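Local structure of beta-lactamase (6NHS) at residues R26-L31 with Y48-A53; F230-D235 with E247-S252. The protein probably hydrolyses the amide bond of the beta-lactam ring, as expected of a class D, serine-type beta-lactamase. All coordinates share one frame; numbering follows the deposited sequence.

Contact 1: R26-L31 with Y48-A53; sequences RSFNQL and YEHNAA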
loop_
_atom_site.group_PDB
_atom_site.type_symbol
_atom_site.label_atom_id
_atom_site.label_comp_id
_atom_site.label_asym_id
_atom_site.label_seq_id
_atom_site.Cartn_x
_atom_site.Cartn_y
_atom_site.Cartn_z
ATOM N N ARG A 26 9.912 13.322 15.911
ATOM C CA ARG A 26 9.186 14.358 16.635
ATOM C C ARG A 26 7.681 14.232 16.418
ATOM O O ARG A 26 6.899 14.305 17.374
ATOM C CB ARG A 26 9.685 15.738 16.208
ATOM C CG ARG A 26 8.968 16.874 16.905
ATOM C CD ARG A 26 9.387 18.226 16.370
ATOM N NE ARG A 26 8.332 19.210 16.588
ATOM C CZ ARG A 26 8.520 20.526 16.594
ATOM N NH1 ARG A 26 9.734 21.025 16.405
ATOM N NH2 ARG A 26 7.493 21.342 16.801
ATOM N N SER A 27 7.257 14.029 15.167
ATOM C CA SER A 27 5.828 13.927 14.878
ATOM C C SER A 27 5.197 12.748 15.609
ATOM O O SER A 27 4.060 12.841 16.087
ATOM C CB SER A 27 5.610 13.797 13.371
ATOM O OG SER A 27 6.438 14.699 12.659
ATOM N N PHE A 28 5.924 11.634 15.714
ATOM C CA PHE A 28 5.386 10.450 16.376
ATOM C C PHE A 28 5.079 10.730 17.842
ATOM O O PHE A 28 4.001 10.392 18.341
ATOM C CB PHE A 28 6.369 9.283 16.236
ATOM C CG PHE A 28 6.426 8.704 14.850
ATOM C CD1 PHE A 28 7.131 9.346 13.842
ATOM C CD2 PHE A 28 5.765 7.524 14.550
ATOM C CE1 PHE A 28 7.177 8.820 12.561
ATOM C CE2 PHE A 28 5.806 6.991 13.268
ATOM C CZ PHE A 28 6.510 7.642 12.274
ATOM N N ASN A 29 6.016 11.359 18.546
ATOM C CA ASN A 29 5.819 11.589 19.971
ATOM C C ASN A 29 4.779 12.670 20.228
ATOM O O ASN A 29 4.072 12.612 21.240
ATOM C CB ASN A 29 7.152 11.937 20.629
ATOM C CG ASN A 29 8.177 10.822 20.485
ATOM O OD1 ASN A 29 7.856 9.640 20.645
ATOM N ND2 ASN A 29 9.413 11.191 20.169
ATOM N N GLN A 30 4.662 13.650 19.328
ATOM C CA GLN A 30 3.625 14.670 19.472
ATOM C C GLN A 30 2.237 14.046 19.407
ATOM O O GLN A 30 1.356 14.369 20.212
ATOM C CB GLN A 30 3.779 15.739 18.389
ATOM C CG GLN A 30 5.096 16.505 18.427
ATOM C CD GLN A 30 4.988 17.830 19.139
ATOM O OE1 GLN A 30 3.909 18.412 19.224
ATOM N NE2 GLN A 30 6.111 18.320 19.659
ATOM N N LEU A 31 2.028 13.141 18.452
ATOM C CA LEU A 31 0.753 12.455 18.296
ATOM C C LEU A 31 0.601 11.259 19.225
ATOM O O LEU A 31 -0.451 10.614 19.207
ATOM C CB LEU A 31 0.580 12.013 16.843
ATOM C CG LEU A 31 0.642 13.178 15.857
ATOM C CD1 LEU A 31 0.648 12.687 14.431
ATOM C CD2 LEU A 31 -0.525 14.141 16.085
ATOM N N TYR A 48 15.900 8.690 4.768
ATOM C CA TYR A 48 15.571 9.390 6.002
ATOM C C TYR A 48 14.602 8.503 6.763
ATOM O O TYR A 48 13.697 7.917 6.160
ATOM C CB TYR A 48 14.935 10.767 5.736
ATOM C CG TYR A 48 15.771 11.659 4.848
ATOM C CD1 TYR A 48 16.722 12.509 5.390
ATOM C CD2 TYR A 48 15.607 11.651 3.469
ATOM C CE1 TYR A 48 17.493 13.320 4.589
ATOM C CE2 TYR A 48 16.378 12.464 2.656
ATOM C CZ TYR A 48 17.319 13.295 3.227
ATOM O OH TYR A 48 18.090 14.114 2.438
ATOM N N GLU A 49 14.793 8.368 8.074
ATOM C CA GLU A 49 13.938 7.413 8.767
ATOM C C GLU A 49 13.821 7.752 10.243
ATOM O O GLU A 49 14.635 8.486 10.808
ATOM C CB GLU A 49 14.446 5.974 8.597
ATOM C CG GLU A 49 15.781 5.711 9.216
ATOM C CD GLU A 49 16.295 4.299 8.966
ATOM O OE1 GLU A 49 15.482 3.354 8.824
ATOM O OE2 GLU A 49 17.526 4.140 8.918
ATOM N N HIS A 50 12.768 7.207 10.845
ATOM C CA HIS A 50 12.592 7.133 12.287
ATOM C C HIS A 50 12.328 5.681 12.647
ATOM O O HIS A 50 11.525 5.018 11.981
ATOM C CB HIS A 50 11.428 7.998 12.768
ATOM C CG HIS A 50 10.935 7.630 14.133
ATOM N ND1 HIS A 50 11.673 7.851 15.278
ATOM C CD2 HIS A 50 9.780 7.051 14.536
ATOM C CE1 HIS A 50 10.991 7.423 16.325
ATOM N NE2 HIS A 50 9.839 6.930 15.902
ATOM N N ASN A 51 13.001 5.199 13.694
ATOM C CA ASN A 51 12.831 3.837 14.195
ATOM C C ASN A 51 13.317 2.820 13.165
ATOM O O ASN A 51 12.518 2.075 12.588
ATOM C CB ASN A 51 11.367 3.579 14.570
ATOM C CG ASN A 51 11.191 2.340 15.425
ATOM O OD1 ASN A 51 12.125 1.568 15.609
ATOM N ND2 ASN A 51 9.982 2.139 15.943
ATOM N N ALA A 52 14.634 2.770 12.955
ATOM C CA ALA A 52 15.202 1.934 11.899
ATOM C C ALA A 52 14.924 0.453 12.128
ATOM O O ALA A 52 14.730 -0.304 11.168
ATOM C CB ALA A 52 16.708 2.178 11.796
ATOM N N ALA A 53 14.912 0.016 13.390
ATOM C CA ALA A 53 14.693 -1.400 13.675
ATOM C C ALA A 53 13.323 -1.855 13.185
ATOM O O ALA A 53 13.179 -2.956 12.636
ATOM C CB ALA A 53 14.838 -1.665 15.173
#

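Contact 2: F230-D235 with E247-S252; sequences FATNID and EVTRRS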
loop_
_atom_site.group_PDB
_atom_site.type_symbol
_atom_site.label_atom_id
_atom_site.label_comp_id
_atom_site.label_asym_id
_atom_site.label_seq_id
_atom_site.Cartn_x
_atom_site.Cartn_y
_atom_site.Cartn_z
ATOM N N PHE A 230 7.953 6.453 0.342
ATOM C CA PHE A 230 7.758 6.437 1.784
ATOM C C PHE A 230 6.984 5.197 2.212
ATOM O O PHE A 230 6.179 4.644 1.457
ATOM C CB PHE A 230 7.032 7.697 2.282
ATOM C CG PHE A 230 5.652 7.878 1.701
ATOM C CD1 PHE A 230 4.551 7.265 2.279
ATOM C CD2 PHE A 230 5.455 8.678 0.585
ATOM C CE1 PHE A 230 3.280 7.432 1.747
ATOM C CE2 PHE A 230 4.176 8.851 0.047
ATOM C CZ PHE A 230 3.095 8.226 0.631
ATOM N N ALA A 231 7.241 4.776 3.448
ATOM C CA ALA A 231 6.497 3.705 4.101
ATOM C C ALA A 231 6.376 4.064 5.571
ATOM O O ALA A 231 7.390 4.191 6.270
ATOM C CB ALA A 231 7.185 2.343 3.931
ATOM N N THR A 232 5.139 4.242 6.027
ATOM C CA THR A 232 4.829 4.542 7.415
ATOM C C THR A 232 4.147 3.334 8.044
ATOM O O THR A 232 3.269 2.714 7.432
ATOM C CB THR A 232 3.926 5.781 7.518
ATOM O OG1 THR A 232 4.650 6.940 7.080
ATOM C CG2 THR A 232 3.468 5.999 8.949
ATOM N N ASN A 233 4.556 2.996 9.264
ATOM C CA ASN A 233 4.035 1.825 9.959
ATOM C C ASN A 233 3.881 2.180 11.428
ATOM O O ASN A 233 4.857 2.586 12.064
ATOM C CB ASN A 233 4.975 0.627 9.784
ATOM C CG ASN A 233 4.397 -0.651 10.339
ATOM O OD1 ASN A 233 4.405 -0.872 11.548
ATOM N ND2 ASN A 233 3.892 -1.508 9.451
ATOM N N ILE A 234 2.664 2.045 11.965
ATOM C CA ILE A 234 2.388 2.458 13.338
ATOM C C ILE A 234 1.573 1.396 14.064
ATOM O O ILE A 234 0.928 0.541 13.453
ATOM C CB ILE A 234 1.634 3.808 13.404
ATOM C CG1 ILE A 234 0.212 3.644 12.852
ATOM C CG2 ILE A 234 2.387 4.884 12.652
ATOM C CD1 ILE A 234 -0.717 4.816 13.177
ATOM N N ASP A 235 1.602 1.478 15.394
ATOM C CA ASP A 235 0.633 0.781 16.227
ATOM C C ASP A 235 -0.674 1.565 16.263
ATOM O O ASP A 235 -0.675 2.789 16.424
ATOM C CB ASP A 235 1.154 0.623 17.657
ATOM C CG ASP A 235 2.324 -0.339 17.766
ATOM O OD1 ASP A 235 2.675 -0.998 16.766
ATOM O OD2 ASP A 235 2.890 -0.430 18.874
ATOM N N GLU A 247 -1.118 11.529 8.817
ATOM C CA GLU A 247 -0.632 12.764 9.425
ATOM C C GLU A 247 0.864 12.699 9.729
ATOM O O GLU A 247 1.584 13.683 9.516
ATOM C CB GLU A 247 -1.437 13.073 10.687
ATOM C CG GLU A 247 -1.090 14.400 11.355
ATOM C CD GLU A 247 -1.325 15.608 10.458
ATOM O OE1 GLU A 247 -2.119 15.509 9.502
ATOM O OE2 GLU A 247 -0.703 16.659 10.710
ATOM N N VAL A 248 1.361 11.561 10.228
ATOM C CA VAL A 248 2.800 11.508 10.493
ATOM C C VAL A 248 3.574 11.505 9.187
ATOM O O VAL A 248 4.680 12.054 9.117
ATOM C CB VAL A 248 3.204 10.304 11.369
ATOM C CG1 VAL A 248 2.494 10.341 12.689
ATOM C CG2 VAL A 248 2.956 8.992 10.657
ATOM N N THR A 249 3.017 10.895 8.138
ATOM C CA THR A 249 3.644 10.973 6.825
ATOM C C THR A 249 3.707 12.420 6.348
ATOM O O THR A 249 4.756 12.890 5.891
ATOM C CB THR A 249 2.880 10.101 5.826
ATOM O OG1 THR A 249 2.733 8.780 6.358
ATOM C CG2 THR A 249 3.635 10.014 4.510
ATOM N N ARG A 250 2.590 13.147 6.471
ATOM C CA ARG A 250 2.553 14.560 6.096
ATOM C C ARG A 250 3.603 15.360 6.850
ATOM O O ARG A 250 4.377 16.115 6.253
ATOM C CB ARG A 250 1.173 15.159 6.380
ATOM C CG ARG A 250 0.056 14.667 5.527
ATOM C CD ARG A 250 -1.169 15.559 5.721
ATOM N NE ARG A 250 -2.210 15.167 4.791
ATOM C CZ ARG A 250 -2.269 15.595 3.539
ATOM N NH1 ARG A 250 -3.245 15.176 2.747
ATOM N NH2 ARG A 250 -1.363 16.460 3.093
ATOM N N ARG A 251 3.618 15.228 8.177
ATOM C CA ARG A 251 4.547 16.010 8.984
ATOM C C ARG A 251 5.991 15.642 8.678
ATOM O O ARG A 251 6.878 16.503 8.715
ATOM C CB ARG A 251 4.236 15.819 10.468
ATOM C CG ARG A 251 2.826 16.257 10.840
ATOM C CD ARG A 251 2.627 16.276 12.340
ATOM N NE ARG A 251 1.260 16.640 12.700
ATOM C CZ ARG A 251 0.879 17.000 13.922
ATOM N NH1 ARG A 251 1.768 17.056 14.906
ATOM N NH2 ARG A 251 -0.389 17.314 14.156
ATOM N N SER A 252 6.247 14.369 8.366
ATOM C CA SER A 252 7.605 13.953 8.026
ATOM C C SER A 252 8.066 14.597 6.724
ATOM O O SER A 252 9.166 15.158 6.652
ATOM C CB SER A 252 7.680 12.429 7.929
ATOM O OG SER A 252 7.260 11.823 9.139
#

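Contact 1: R26-L31 with Y48-A53
Phe28 and His50 make this contact almost alone, ring against ring. CD2 of the imidazole sits above the centre of the phenyl face, 3.5 Å from its plane, and the nearest pair of atoms is His50 CD2 and Phe28 CD1 at 3.6 Å. All six ring carbons of Phe28 lie within 4.2 Å of that one carbon, so a single corner of the imidazole does most of the touching. The ring centroids are 4.6 Å apart and the planes meet at 38°, a tilt that fits neither a stack nor an edge-to-face pair; the contact is therefore best read as oblique van der Waals packing. NE2 of His50 comes next, 4.0 Å from CG of Phe28.

Each ring is brought in by its first torsion. His50 CG stands opposite the backbone N (chi1 162°), carrying the imidazole out from the strand, while Phe28 CG is opposite its own carbonyl carbon (chi1 -73°), which directs the phenyl from the helix toward the strand.

Further out, both side chains touch Ile37 of strand 35-41; Ile33 also packs on Phe28 and Leu24 on His50. The strand end is held by backbone hydrogen bonding of His50 with Ile37, and just beyond it Asn51 ND2 bonds to Gly35 O. The two segments bury just 118 Å² between them, with Phe28 buried and His50 partly exposed. This is the packing of an N-terminal helix on the outermost strand of the central antiparallel sheet, in the alpha/beta fold of the serine beta-lactamases and penicillin-binding proteins.

Contact 2: F230-D235 with E247-S252
Strand 230-235 and helix 247-252 run at 134° to each other with their axes 9.1 Å apart, and the backbones come nearest at Thr232 and Thr249, whose CA atoms are 6.6 Å apart. This is the C-terminal helix lying on the antiparallel sheet of the beta-lactamase fold. Phe230, Thr232 and Ile234 alternate toward the helix, whereas Ala231 and Asn233 face away, where Ala231 meets helix 161-172.

At the middle, Thr232 OG1 donates a hydrogen bond of 2.8 Å to Thr249 OG1. Thr249 OG1 also bonds to Arg245 O one turn back, so this buried hydroxyl joins the strand to the helix backbone. The methyl is the other branch of Thr249: CG2, opposite the backbone N, lies over one face of the Phe230 ring, 3.9 Å from the ring centroid and 23° off the normal, a CH-pi contact. Thr232 CG2 presses on Val248 CG2 at 3.5 Å, tighter than usual for two methyls.

On the helix, Arg251 NE bonds in its guanidinium plane to Glu247 OE2 as part of a salt bridge. Val248 O takes two bonds, from Ser252 N and Ser252 OG, which approach opposite faces of its carbonyl plane.

Contact 2 is the core one: all four of its touching residues are buried, and its centre is about 13 Å from that of the chain. The centre of contact 1 is about 19 Å from it, and that contact is only partly buried. Both set a helix against the same antiparallel sheet, contact 1 at its outermost strand and contact 2 at an interior one, with strand 35-41 between. Their chemistry differs with place: ring packing near the edge of the sheet, a hydroxyl-hydroxyl bond flanked by CH-pi and methyl contacts in the interior. The segments 26-31 and 247-252 also touch directly, Leu31 CD1 meeting Val248 CG1 at 3.5 Å and Ser27 OG packing on Arg251 CB at 3.3 Å.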